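Local atomic coordinates of HcgB (Methanococcus maripaludis, PDB entry 5D5P), a protein that probably acts as a guanylyltransferase in the biosynthesis of the iron-guanylylpyridinol cofactor of [Fe]-hydrogenase. Residues E26-A29 against I30-T33; K48-K51 against V52-I56; T78-P81 against A82-K85; R101-L104 against G105-S109; K140-E143 against L144-I147. All coordinates share one frame; numbering follows the deposited sequence.

Contact 1 of 5, residues E26-A29 against I30-T33; sequences EIDA and IQST
Ile-27 and Gln-31 meet one helical turn apart, and their meeting marks the line between the packed and the looser side of this helix. The CG2 branch of Ile-27 comes within 3.4 Å of Gln-31 NE2. CG1 lies beside the backbone N (chi1 -72°), which leaves CG2 anti to it and directed at the amide. The Gln-31 amide is not left to this methyl alone, since NE2 is hydrogen-bonded to the carbonyl O of Ile-153. On the solvent side Asp-28 is exposed, and its OD1 stays 4.2 Å from Gln-31 OE1, with carboxylate and amide planes 61° apart; Ser-32 also faces the solvent. The packed side carries Glu-26, Ile-27, Ala-29 and Ile-30, all buried, and Ile-30 CG1 lies 3.5 Å from Glu-26 O. The backbone is plain alpha-helix, with Gln-31 N donating to Ile-27 O over 2.9 Å and Thr-33 N to Ala-29 O over 3.0 Å. The Glu-26 carboxylate is held by a salt bridge with Arg-19 and by Lys-23 N. Helix 24-35 lies with Ala-29 against helix 3-15, Ile-30 and Thr-33 against Leu-123 of strand 122-128, and Glu-26, Ile-27 and Ile-30 against Pro-107 and Gly-108 of the second subunit.

Contact 2 of 5, residues K48-K51 against V52-I56; sequences KKFK and VVSDI
Asp-55 OD2 accepts a hydrogen bond from Lys-51 NZ, 2.8 Å away, in a salt bridge between residues four apart on the exposed side of helix 47-57. The ammonium group approaches on the syn lone pair of OD2, the side facing the other carboxylate oxygen, and OD1 remains 3.6 Å from NZ. The lysine chain runs fully extended as far as CE and bends only at its last torsion, chi4 42°, which carries NZ forward, toward the C-terminal end of the helix, to the carboxylate. Its aliphatic part follows the same path, for Lys-51 CG passes 3.5 Å from Asp-55 OD2. The pairing of unlike charges at this spacing may add modestly to the stability of this turn, alongside the backbone bond from Asp-55 N to Lys-51 O.

A neighbouring strip of the helix holds a different kind of i to i+4 contact. Ser-54 CB sits over one face of the Phe-50 ring, 4.2 Å from the centroid and 14° off the ring normal, a CH-pi contact displaced toward the rim near CZ. The backbone bond beneath, Ser-54 N to Phe-50 O, is 2.8 Å long. The ring also packs on Ile-65 and Met-67 of strand 64-67 and on Val-42 of strand 39-43, so the Phe-50 strip faces the sheet while the salt bridge faces the solvent. Such an amphipathic helix, joining the parallel strands 39-43 and 64-67, is the connecting element of a beta-alpha-beta unit.

Contact 3 of 5, residues T78-P81 against A82-K85; sequences TRMP and ALNK
The carboxamide of Asn-84 bonds through ND2 to Thr-78 OG1, 2.9 Å away, with the hydroxyl tilted 28° out of the amide plane. The N-H...O angle of 141° shows a bent bond. The same ND2 also donates to a water at 2.8 Å, and this water accepts a weak bond from Met-80 N, so the amide nitrogen ties the approach to the helix to its first turn by two routes. With chi1 -74° the Asn-84 side chain leans back over the preceding turn, which places ND2 near the loop. Thr-78 OG1 serves both ways, being hydrogen-bonded also to the carbonyl O of Ala-75.

Met-80 occupies the N-cap position of helix 81-92, and Pro-81, suited to a first turn because its nitrogen needs no acceptor, follows it. The first backbone bonds run from Asn-84 N to Met-80 O, at 3.0 Å, and from Lys-85 N to Pro-81 O, at 2.9 Å.

Beside the cap, the thioether chain of Met-80 runs next to Leu-83, Met-80 CE touching Leu-83 CD2 at 3.8 Å. A bend at chi3 turns the methyl toward the leucine. Leu-83 in turn packs on Leu-114 and Met-116 of strand 111-117, while the two residues also meet the second subunit, Met-80 on its Ile-122 and Leu-83 on its Met-80.

Contact 4 of 5, residues R101-L104 against G105-S109; sequences RGRL and GIPGS
A type II beta turn from Ile-106 to Ser-109 shapes the loop that leads from strand 97-103 toward strand 111-117, and Arg-103 at the end of the first strand folds over it. Arg-103 NE donates to Gly-105 O over 3.0 Å, nearly straight at 168°, and the acceptor lies in the guanidinium plane. A water at the same edge receives a bond from Arg-103 NH2 and gives one to Gly-105 O, each 2.8 Å long, so that the carbonyl is held by both the arginine and the water. Pro-107 covers one face of the guanidinium, its CG 4.1 Å above the plane and over the centre. The bend at chi3, 68°, turns the end of the arginine over the loop, and NH2 is further bonded to the carbonyl O of Asp-76.

Ser-109 closes the turn from within. Its OG, set between the backbone N and the carbonyl carbon at chi1 62°, accepts from Gly-105 N at 2.8 Å and donates to Ile-106 O at 2.6 Å, in the carbonyl plane. Ile-106 O takes a second bond, 3.0 Å long, from Ser-109 N, the characteristic bond of the turn. Gly-108 holds the third position of the turn with a positive phi.

Beyond the loop, Leu-104 packs on Leu-112 of strand 111-117. The second subunit closes over the other parts: Pro-107 rests on its Ala-10, and Ile-106 and Ser-109 on its Leu-123.

Contact 5 of 5, residues K140-E143 against L144-I147; sequences KTVE and LELI
The methylenes of Glu-143 run along Ile-147, with Glu-143 CG 3.8 Å from Ile-147 CD1. The glutamate leaves the helix fully extended, CG anti to the backbone N with chi1 179°, so it is a methylene and not the carboxylate that touches the isoleucine. Ile-147 answers with CG1 beside its own backbone N, bending back over the preceding turn until CG1 lies 3.4 Å from Glu-143 O.

These residues belong to helix 138-151, whose regular bonds include Ile-147 N to Glu-143 O at 2.9 Å and Leu-144 N to Lys-140 O at 3.0 Å. The helix lies beside helix 47-57, Val-142 and Leu-146 on Val-53, and also packs on the sheet through Glu-145 on Leu-113 of strand 111-117.

Thr-141 and Glu-145 form the other side-chain pair, crossing at an angle. Thr-141 CG2 comes 3.5 Å from Glu-145 OE2, while its OG1 turns away to Asn-136 ND2. Chi1 of Glu-145, -75°, sends its chain back along the helix, and CG passes 3.3 Å from Thr-141 O. The buried carboxylate is held by outside partners, OE1 in a salt bridge with Arg-101 and OE2 in a hydrogen bond with Ser-128 OG.

Overall arrangement
The five contacts follow one another along the chain, yet in space they form two touching clusters and one outlier. Contacts 2 and 5 have centres about 10 Å apart and pack helix on helix, Ile-56 CD1 lying 3.8 Å from Leu-146 CD2. Contacts 3 and 4, with centres about 8 Å apart, are joined by a probable hydrogen bond from Ala-82 N to Arg-103 O of 3.0 Å. Arg-101 links the clusters: its NE meets Glu-145 OE1 at 2.6 Å, and its NH1 approaches Lys-49 CE. Contact 1 stands apart, about 11 Å from contact 5 between nearest atoms. Like contacts 3 and 4 it touches the second subunit.

Contact 1 of 5, residues E26-A29 against I30-T33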
loop_
_atom_site.group_PDB
_atom_site.type_symbol
_atom_site.label_atom_id
_atom_site.label_comp_id
_atom_site.label_asym_id
_atom_site.label_seq_id
_atom_site.Cartn_x
_atom_site.Cartn_y
_atom_site.Cartn_z
ATOM N N GLU A 26 -9.043 3.343 -17.805
ATOM C CA GLU A 26 -8.067 3.672 -16.775
ATOM C C GLU A 26 -7.027 2.567 -16.683
ATOM O O GLU A 26 -5.830 2.824 -16.557
ATOM C CB GLU A 26 -8.770 3.904 -15.427
ATOM C CG GLU A 26 -9.641 5.170 -15.436
ATOM C CD GLU A 26 -10.725 5.191 -14.356
ATOM O OE1 GLU A 26 -10.895 4.183 -13.641
ATOM O OE2 GLU A 26 -11.443 6.216 -14.248
ATOM N N ILE A 27 -7.487 1.330 -16.795
ATOM C CA ILE A 27 -6.578 0.191 -16.811
ATOM C C ILE A 27 -5.689 0.213 -18.062
ATOM O O ILE A 27 -4.475 0.011 -17.979
ATOM C CB ILE A 27 -7.376 -1.128 -16.750
ATOM C CG1 ILE A 27 -7.960 -1.287 -15.348
ATOM C CG2 ILE A 27 -6.480 -2.324 -17.104
ATOM C CD1 ILE A 27 -6.888 -1.444 -14.315
ATOM N N ASP A 28 -6.307 0.475 -19.206
ATOM C CA ASP A 28 -5.586 0.554 -20.463
ATOM C C ASP A 28 -4.493 1.617 -20.381
ATOM O O ASP A 28 -3.389 1.416 -20.867
ATOM C CB ASP A 28 -6.547 0.855 -21.624
ATOM C CG ASP A 28 -7.331 -0.385 -22.081
ATOM O OD1 ASP A 28 -6.956 -1.518 -21.689
ATOM O OD2 ASP A 28 -8.305 -0.226 -22.863
ATOM N N ALA A 29 -4.792 2.752 -19.761
ATOM C CA ALA A 29 -3.799 3.824 -19.628
ATOM C C ALA A 29 -2.620 3.416 -18.742
ATOM O O ALA A 29 -1.479 3.742 -19.027
ATOM C CB ALA A 29 -4.450 5.073 -19.095
ATOM N N ILE A 30 -2.909 2.725 -17.646
ATOM C CA ILE A 30 -1.852 2.220 -16.768
ATOM C C ILE A 30 -0.963 1.210 -17.526
ATOM O O ILE A 30 0.279 1.253 -17.451
ATOM C CB ILE A 30 -2.458 1.569 -15.503
ATOM C CG1 ILE A 30 -3.015 2.654 -14.568
ATOM C CG2 ILE A 30 -1.381 0.746 -14.759
ATOM C CD1 ILE A 30 -3.891 2.108 -13.409
ATOM N N GLN A 31 -1.593 0.307 -18.258
ATOM C CA GLN A 31 -0.829 -0.679 -19.002
ATOM C C GLN A 31 0.082 0.015 -20.015
ATOM O O GLN A 31 1.241 -0.359 -20.183
ATOM C CB GLN A 31 -1.759 -1.668 -19.706
ATOM C CG GLN A 31 -2.537 -2.554 -18.754
ATOM C CD GLN A 31 -3.442 -3.535 -19.473
ATOM O OE1 GLN A 31 -3.469 -3.586 -20.702
ATOM N NE2 GLN A 31 -4.189 -4.321 -18.706
ATOM N N SER A 32 -0.449 1.040 -20.669
ATOM C CA SER A 32 0.282 1.764 -21.698
ATOM C C SER A 32 1.509 2.483 -21.138
ATOM O O SER A 32 2.579 2.460 -21.730
ATOM C CB SER A 32 -0.649 2.762 -22.394
ATOM O OG SER A 32 0.049 3.480 -23.388
ATOM N N THR A 33 1.340 3.100 -19.975
ATOM C CA THR A 33 2.397 3.805 -19.292
ATOM C C THR A 33 3.531 2.872 -18.935
ATOM O O THR A 33 4.698 3.230 -19.055
ATOM C CB THR A 33 1.840 4.456 -18.012
ATOM O OG1 THR A 33 0.847 5.418 -18.394
ATOM C CG2 THR A 33 2.937 5.146 -17.224
#

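Contact 2 of 5, residues K48-K51 against V52-I56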
loop_
_atom_site.group_PDB
_atom_site.type_symbol
_atom_site.label_atom_id
_atom_site.label_comp_id
_atom_site.label_asym_id
_atom_site.label_seq_id
_atom_site.Cartn_x
_atom_site.Cartn_y
_atom_site.Cartn_z
ATOM N N LYS A 48 20.801 -8.575 -6.340
ATOM C CA LYS A 48 19.940 -9.747 -6.439
ATOM C C LYS A 48 18.469 -9.355 -6.636
ATOM O O LYS A 48 17.792 -9.926 -7.501
ATOM C CB LYS A 48 20.150 -10.619 -5.203
ATOM C CG LYS A 48 19.308 -11.833 -5.138
ATOM C CD LYS A 48 19.634 -12.670 -3.885
ATOM C CE LYS A 48 19.042 -12.077 -2.622
ATOM N NZ LYS A 48 19.309 -12.934 -1.427
ATOM N N LYS A 49 17.970 -8.380 -5.866
ATOM C CA LYS A 49 16.604 -7.883 -6.081
ATOM C C LYS A 49 16.499 -7.202 -7.440
ATOM O O LYS A 49 15.490 -7.372 -8.148
ATOM C CB LYS A 49 16.191 -6.905 -4.979
ATOM C CG LYS A 49 16.110 -7.581 -3.605
ATOM C CD LYS A 49 15.506 -6.662 -2.534
ATOM C CE LYS A 49 15.780 -7.244 -1.148
ATOM N NZ LYS A 49 16.376 -6.269 -0.196
ATOM N N PHE A 50 17.522 -6.428 -7.815
ATOM C CA PHE A 50 17.496 -5.755 -9.116
ATOM C C PHE A 50 17.340 -6.752 -10.255
ATOM O O PHE A 50 16.569 -6.533 -11.203
ATOM C CB PHE A 50 18.764 -4.936 -9.345
ATOM C CG PHE A 50 18.824 -4.297 -10.697
ATOM C CD1 PHE A 50 17.944 -3.287 -11.043
ATOM C CD2 PHE A 50 19.741 -4.728 -11.637
ATOM C CE1 PHE A 50 17.995 -2.705 -12.283
ATOM C CE2 PHE A 50 19.783 -4.147 -12.889
ATOM C CZ PHE A 50 18.905 -3.130 -13.204
ATOM N N LYS A 51 18.060 -7.861 -10.169
ATOM C CA LYS A 51 17.957 -8.862 -11.225
ATOM C C LYS A 51 16.544 -9.447 -11.308
ATOM O O LYS A 51 16.001 -9.642 -12.410
ATOM C CB LYS A 51 18.972 -9.975 -11.021
ATOM C CG LYS A 51 18.867 -11.080 -12.095
ATOM C CD LYS A 51 19.838 -12.233 -11.889
ATOM C CE LYS A 51 19.603 -13.334 -12.934
ATOM N NZ LYS A 51 19.351 -12.787 -14.304
ATOM N N VAL A 52 15.958 -9.754 -10.152
ATOM C CA VAL A 52 14.598 -10.280 -10.147
ATOM C C VAL A 52 13.658 -9.299 -10.857
ATOM O O VAL A 52 12.870 -9.701 -11.698
ATOM C CB VAL A 52 14.075 -10.542 -8.700
ATOM C CG1 VAL A 52 12.579 -10.874 -8.710
ATOM C CG2 VAL A 52 14.867 -11.648 -8.045
ATOM N N VAL A 53 13.747 -8.010 -10.530
ATOM C CA VAL A 53 12.831 -7.028 -11.098
ATOM C C VAL A 53 13.111 -6.822 -12.583
ATOM O O VAL A 53 12.205 -6.833 -13.399
ATOM C CB VAL A 53 12.923 -5.676 -10.357
ATOM C CG1 VAL A 53 12.132 -4.600 -11.068
ATOM C CG2 VAL A 53 12.410 -5.838 -8.913
ATOM N N SER A 54 14.384 -6.666 -12.915
ATOM C CA SER A 54 14.790 -6.371 -14.279
ATOM C C SER A 54 14.386 -7.498 -15.228
ATOM O O SER A 54 13.910 -7.244 -16.340
ATOM C CB SER A 54 16.308 -6.125 -14.329
ATOM O OG SER A 54 16.730 -5.864 -15.654
ATOM N N ASP A 55 14.550 -8.743 -14.797
ATOM C CA ASP A 55 14.206 -9.858 -15.663
ATOM C C ASP A 55 12.721 -9.866 -16.005
ATOM O O ASP A 55 12.350 -10.203 -17.118
ATOM C CB ASP A 55 14.597 -11.188 -15.017
ATOM C CG ASP A 55 16.098 -11.441 -15.066
ATOM O OD1 ASP A 55 16.803 -10.702 -15.786
ATOM O OD2 ASP A 55 16.576 -12.361 -14.371
ATOM N N ILE A 56 11.875 -9.453 -15.067
ATOM C CA ILE A 56 10.437 -9.442 -15.328
ATOM C C ILE A 56 10.057 -8.264 -16.206
ATOM O O ILE A 56 9.337 -8.412 -17.182
ATOM C CB ILE A 56 9.621 -9.383 -14.015
ATOM C CG1 ILE A 56 9.698 -10.729 -13.299
ATOM C CG2 ILE A 56 8.163 -9.013 -14.307
ATOM C CD1 ILE A 56 9.258 -10.656 -11.854
#

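Contact 3 of 5, residues T78-P81 against A82-K85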
loop_
_atom_site.group_PDB
_atom_site.type_symbol
_atom_site.label_atom_id
_atom_site.label_comp_id
_atom_site.label_asym_id
_atom_site.label_seq_id
_atom_site.Cartn_x
_atom_site.Cartn_y
_atom_site.Cartn_z
ATOM N N THR A 78 10.775 7.534 7.601
ATOM C CA THR A 78 9.539 8.202 7.177
ATOM C C THR A 78 8.339 7.283 7.394
ATOM O O THR A 78 8.487 6.070 7.653
ATOM C CB THR A 78 9.528 8.630 5.686
ATOM O OG1 THR A 78 9.415 7.474 4.858
ATOM C CG2 THR A 78 10.775 9.423 5.302
ATOM N N ARG A 79 7.152 7.857 7.286
ATOM C CA ARG A 79 5.935 7.109 7.543
ATOM C C ARG A 79 5.696 6.024 6.507
ATOM O O ARG A 79 5.155 4.944 6.835
ATOM C CB ARG A 79 4.735 8.064 7.598
ATOM C CG ARG A 79 4.751 8.860 8.871
ATOM C CD ARG A 79 3.370 9.387 9.219
ATOM N NE ARG A 79 3.254 9.788 10.616
ATOM C CZ ARG A 79 2.115 10.202 11.153
ATOM N NH1 ARG A 79 1.016 10.222 10.396
ATOM N NH2 ARG A 79 2.058 10.554 12.430
ATOM N N MET A 80 6.129 6.273 5.273
ATOM C CA MET A 80 5.909 5.311 4.198
ATOM C C MET A 80 7.200 5.068 3.419
ATOM O O MET A 80 7.435 5.694 2.367
ATOM C CB MET A 80 4.771 5.806 3.293
ATOM C CG MET A 80 3.441 5.687 4.005
ATOM S SD MET A 80 2.120 6.101 2.884
ATOM C CE MET A 80 2.500 7.824 2.901
ATOM N N PRO A 81 8.063 4.185 3.956
ATOM C CA PRO A 81 9.396 4.082 3.368
ATOM C C PRO A 81 9.371 3.666 1.892
ATOM O O PRO A 81 10.063 4.334 1.109
ATOM C CB PRO A 81 10.084 3.043 4.255
ATOM C CG PRO A 81 9.433 3.322 5.641
ATOM C CD PRO A 81 7.986 3.476 5.251
ATOM N N ALA A 82 8.600 2.636 1.513
ATOM C CA ALA A 82 8.571 2.245 0.096
ATOM C C ALA A 82 8.259 3.449 -0.794
ATOM O O ALA A 82 8.932 3.680 -1.798
ATOM C CB ALA A 82 7.514 1.137 -0.140
ATOM N N LEU A 83 7.260 4.230 -0.405
ATOM C CA LEU A 83 6.850 5.367 -1.209
ATOM C C LEU A 83 7.989 6.383 -1.313
ATOM O O LEU A 83 8.311 6.878 -2.397
ATOM C CB LEU A 83 5.604 6.029 -0.621
ATOM C CG LEU A 83 5.214 7.339 -1.314
ATOM C CD1 LEU A 83 4.645 7.101 -2.716
ATOM C CD2 LEU A 83 4.224 8.131 -0.462
ATOM N N ASN A 84 8.601 6.689 -0.187
ATOM C CA ASN A 84 9.615 7.732 -0.212
ATOM C C ASN A 84 10.899 7.294 -0.904
ATOM O O ASN A 84 11.629 8.150 -1.419
ATOM C CB ASN A 84 9.838 8.260 1.217
ATOM C CG ASN A 84 8.659 9.155 1.653
ATOM O OD1 ASN A 84 8.336 10.135 0.978
ATOM N ND2 ASN A 84 7.974 8.777 2.710
ATOM N N LYS A 85 11.181 5.985 -0.942
ATOM C CA LYS A 85 12.310 5.494 -1.759
ATOM C C LYS A 85 12.007 5.773 -3.229
ATOM O O LYS A 85 12.876 6.181 -3.994
ATOM C CB LYS A 85 12.527 4.001 -1.563
ATOM C CG LYS A 85 13.047 3.622 -0.203
ATOM C CD LYS A 85 13.483 2.163 -0.235
ATOM C CE LYS A 85 13.521 1.590 1.173
ATOM N NZ LYS A 85 13.950 0.157 1.196
HETATM O O HOH W 1 5.644 9.252 4.210
#

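Contact 4 of 5, residues R101-L104 against G105-S109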
loop_
_atom_site.group_PDB
_atom_site.type_symbol
_atom_site.label_atom_id
_atom_site.label_comp_id
_atom_site.label_asym_id
_atom_site.label_seq_id
_atom_site.Cartn_x
_atom_site.Cartn_y
_atom_site.Cartn_z
ATOM N N ARG A 101 10.514 -0.823 -3.548
ATOM C CA ARG A 101 10.035 -1.754 -2.562
ATOM C C ARG A 101 10.640 -1.349 -1.239
ATOM O O ARG A 101 11.768 -0.886 -1.211
ATOM C CB ARG A 101 10.443 -3.171 -2.936
ATOM C CG ARG A 101 10.053 -4.187 -1.947
ATOM C CD ARG A 101 10.804 -5.475 -2.120
ATOM N NE ARG A 101 10.144 -6.454 -1.287
ATOM C CZ ARG A 101 10.659 -7.008 -0.204
ATOM N NH1 ARG A 101 11.873 -6.668 0.226
ATOM N NH2 ARG A 101 9.931 -7.897 0.447
ATOM N N GLY A 102 9.875 -1.459 -0.163
ATOM C CA GLY A 102 10.390 -1.118 1.147
ATOM C C GLY A 102 9.287 -1.344 2.149
ATOM O O GLY A 102 8.252 -1.933 1.835
ATOM N N ARG A 103 9.465 -0.822 3.352
ATOM C CA ARG A 103 8.455 -1.014 4.378
ATOM C C ARG A 103 7.150 -0.318 3.980
ATOM O O ARG A 103 7.173 0.725 3.340
ATOM C CB ARG A 103 8.995 -0.478 5.707
ATOM C CG ARG A 103 8.457 -1.144 6.891
ATOM C CD ARG A 103 9.423 -0.907 8.027
ATOM N NE ARG A 103 9.429 0.504 8.405
ATOM C CZ ARG A 103 10.505 1.198 8.792
ATOM N NH1 ARG A 103 11.710 0.633 8.858
ATOM N NH2 ARG A 103 10.359 2.481 9.155
ATOM N N LEU A 104 6.024 -0.937 4.312
ATOM C CA LEU A 104 4.718 -0.348 4.076
ATOM C C LEU A 104 4.496 0.862 4.989
ATOM O O LEU A 104 4.105 1.946 4.537
ATOM C CB LEU A 104 3.630 -1.393 4.329
ATOM C CG LEU A 104 2.218 -0.830 4.451
ATOM C CD1 LEU A 104 1.736 -0.187 3.117
ATOM C CD2 LEU A 104 1.302 -1.969 4.878
ATOM N N GLY A 105 4.724 0.658 6.287
ATOM C CA GLY A 105 4.444 1.708 7.265
ATOM C C GLY A 105 5.498 1.603 8.355
ATOM O O GLY A 105 6.679 1.655 8.054
ATOM N N ILE A 106 5.068 1.424 9.602
ATOM C CA ILE A 106 5.980 1.338 10.741
ATOM C C ILE A 106 6.772 0.018 10.752
ATOM O O ILE A 106 6.463 -0.901 10.002
ATOM C CB ILE A 106 5.218 1.486 12.071
ATOM C CG1 ILE A 106 4.388 0.224 12.359
ATOM C CG2 ILE A 106 4.344 2.764 12.059
ATOM C CD1 ILE A 106 3.951 0.147 13.855
ATOM N N PRO A 107 7.829 -0.059 11.583
ATOM C CA PRO A 107 8.559 -1.338 11.713
ATOM C C PRO A 107 7.632 -2.513 12.072
ATOM O O PRO A 107 6.870 -2.413 13.026
ATOM C CB PRO A 107 9.555 -1.065 12.856
ATOM C CG PRO A 107 9.796 0.414 12.747
ATOM C CD PRO A 107 8.479 1.028 12.347
ATOM N N GLY A 108 7.713 -3.604 11.315
ATOM C CA GLY A 108 6.858 -4.759 11.542
ATOM C C GLY A 108 5.684 -4.814 10.578
ATOM O O GLY A 108 5.022 -5.855 10.479
ATOM N N SER A 109 5.439 -3.722 9.845
ATOM C CA SER A 109 4.281 -3.655 8.952
ATOM C C SER A 109 4.490 -4.376 7.636
ATOM O O SER A 109 3.599 -4.353 6.779
ATOM C CB SER A 109 3.906 -2.198 8.643
ATOM O OG SER A 109 4.968 -1.534 7.981
HETATM O O HOH W 2 7.994 3.948 8.948
#

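Contact 5 of 5, residues K140-E143 against L144-I147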
loop_
_atom_site.group_PDB
_atom_site.type_symbol
_atom_site.label_atom_id
_atom_site.label_comp_id
_atom_site.label_asym_id
_atom_site.label_seq_id
_atom_site.Cartn_x
_atom_site.Cartn_y
_atom_site.Cartn_z
ATOM N N LYS A 140 12.102 -14.871 -4.024
ATOM C CA LYS A 140 10.782 -15.376 -4.350
ATOM C C LYS A 140 9.742 -14.393 -3.843
ATOM O O LYS A 140 8.712 -14.199 -4.478
ATOM C CB LYS A 140 10.569 -16.761 -3.745
ATOM C CG LYS A 140 11.067 -17.886 -4.667
ATOM C CD LYS A 140 10.599 -19.252 -4.218
ATOM C CE LYS A 140 10.933 -20.315 -5.256
ATOM N NZ LYS A 140 10.376 -21.652 -4.900
ATOM N N THR A 141 10.041 -13.714 -2.744
ATOM C CA THR A 141 9.136 -12.678 -2.239
ATOM C C THR A 141 9.024 -11.479 -3.206
ATOM O O THR A 141 7.919 -11.046 -3.542
ATOM C CB THR A 141 9.574 -12.195 -0.851
ATOM O OG1 THR A 141 9.541 -13.301 0.067
ATOM C CG2 THR A 141 8.655 -11.068 -0.357
ATOM N N VAL A 142 10.159 -10.967 -3.677
ATOM C CA VAL A 142 10.130 -9.827 -4.598
ATOM C C VAL A 142 9.443 -10.228 -5.919
ATOM O O VAL A 142 8.625 -9.484 -6.445
ATOM C CB VAL A 142 11.559 -9.295 -4.845
ATOM C CG1 VAL A 142 11.564 -8.194 -5.894
ATOM C CG2 VAL A 142 12.132 -8.767 -3.534
ATOM N N GLU A 143 9.755 -11.421 -6.423
ATOM C CA GLU A 143 9.119 -11.941 -7.630
ATOM C C GLU A 143 7.593 -11.950 -7.508
ATOM O O GLU A 143 6.901 -11.410 -8.370
ATOM C CB GLU A 143 9.615 -13.357 -7.929
ATOM C CG GLU A 143 8.984 -13.965 -9.159
ATOM C CD GLU A 143 9.495 -15.375 -9.437
ATOM O OE1 GLU A 143 9.984 -16.042 -8.499
ATOM O OE2 GLU A 143 9.433 -15.798 -10.604
ATOM N N LEU A 144 7.068 -12.534 -6.430
ATOM C CA LEU A 144 5.624 -12.593 -6.230
ATOM C C LEU A 144 5.025 -11.183 -6.115
ATOM O O LEU A 144 3.926 -10.934 -6.630
ATOM C CB LEU A 144 5.279 -13.399 -4.983
ATOM C CG LEU A 144 3.793 -13.491 -4.651
ATOM C CD1 LEU A 144 3.088 -14.177 -5.818
ATOM C CD2 LEU A 144 3.564 -14.247 -3.349
ATOM N N GLU A 145 5.724 -10.279 -5.430
ATOM C CA GLU A 145 5.216 -8.909 -5.261
ATOM C C GLU A 145 5.026 -8.298 -6.637
ATOM O O GLU A 145 3.996 -7.676 -6.914
ATOM C CB GLU A 145 6.171 -8.023 -4.432
ATOM C CG GLU A 145 6.166 -8.312 -2.930
ATOM C CD GLU A 145 7.317 -7.635 -2.203
ATOM O OE1 GLU A 145 8.122 -6.936 -2.875
ATOM O OE2 GLU A 145 7.423 -7.810 -0.963
ATOM N N LEU A 146 6.024 -8.489 -7.495
ATOM C CA LEU A 146 6.004 -7.774 -8.778
ATOM C C LEU A 146 4.985 -8.380 -9.723
ATOM O O LEU A 146 4.224 -7.656 -10.387
ATOM C CB LEU A 146 7.392 -7.756 -9.406
ATOM C CG LEU A 146 7.504 -7.038 -10.754
ATOM C CD1 LEU A 146 6.950 -5.635 -10.639
ATOM C CD2 LEU A 146 8.983 -6.977 -11.167
ATOM N N ILE A 147 4.960 -9.705 -9.777
ATOM C CA ILE A 147 3.998 -10.410 -10.621
ATOM C C ILE A 147 2.571 -10.066 -10.166
ATOM O O ILE A 147 1.676 -9.838 -10.995
ATOM C CB ILE A 147 4.223 -11.925 -10.598
ATOM C CG1 ILE A 147 5.518 -12.254 -11.347
ATOM C CG2 ILE A 147 3.066 -12.646 -11.253
ATOM C CD1 ILE A 147 5.856 -13.713 -11.358
#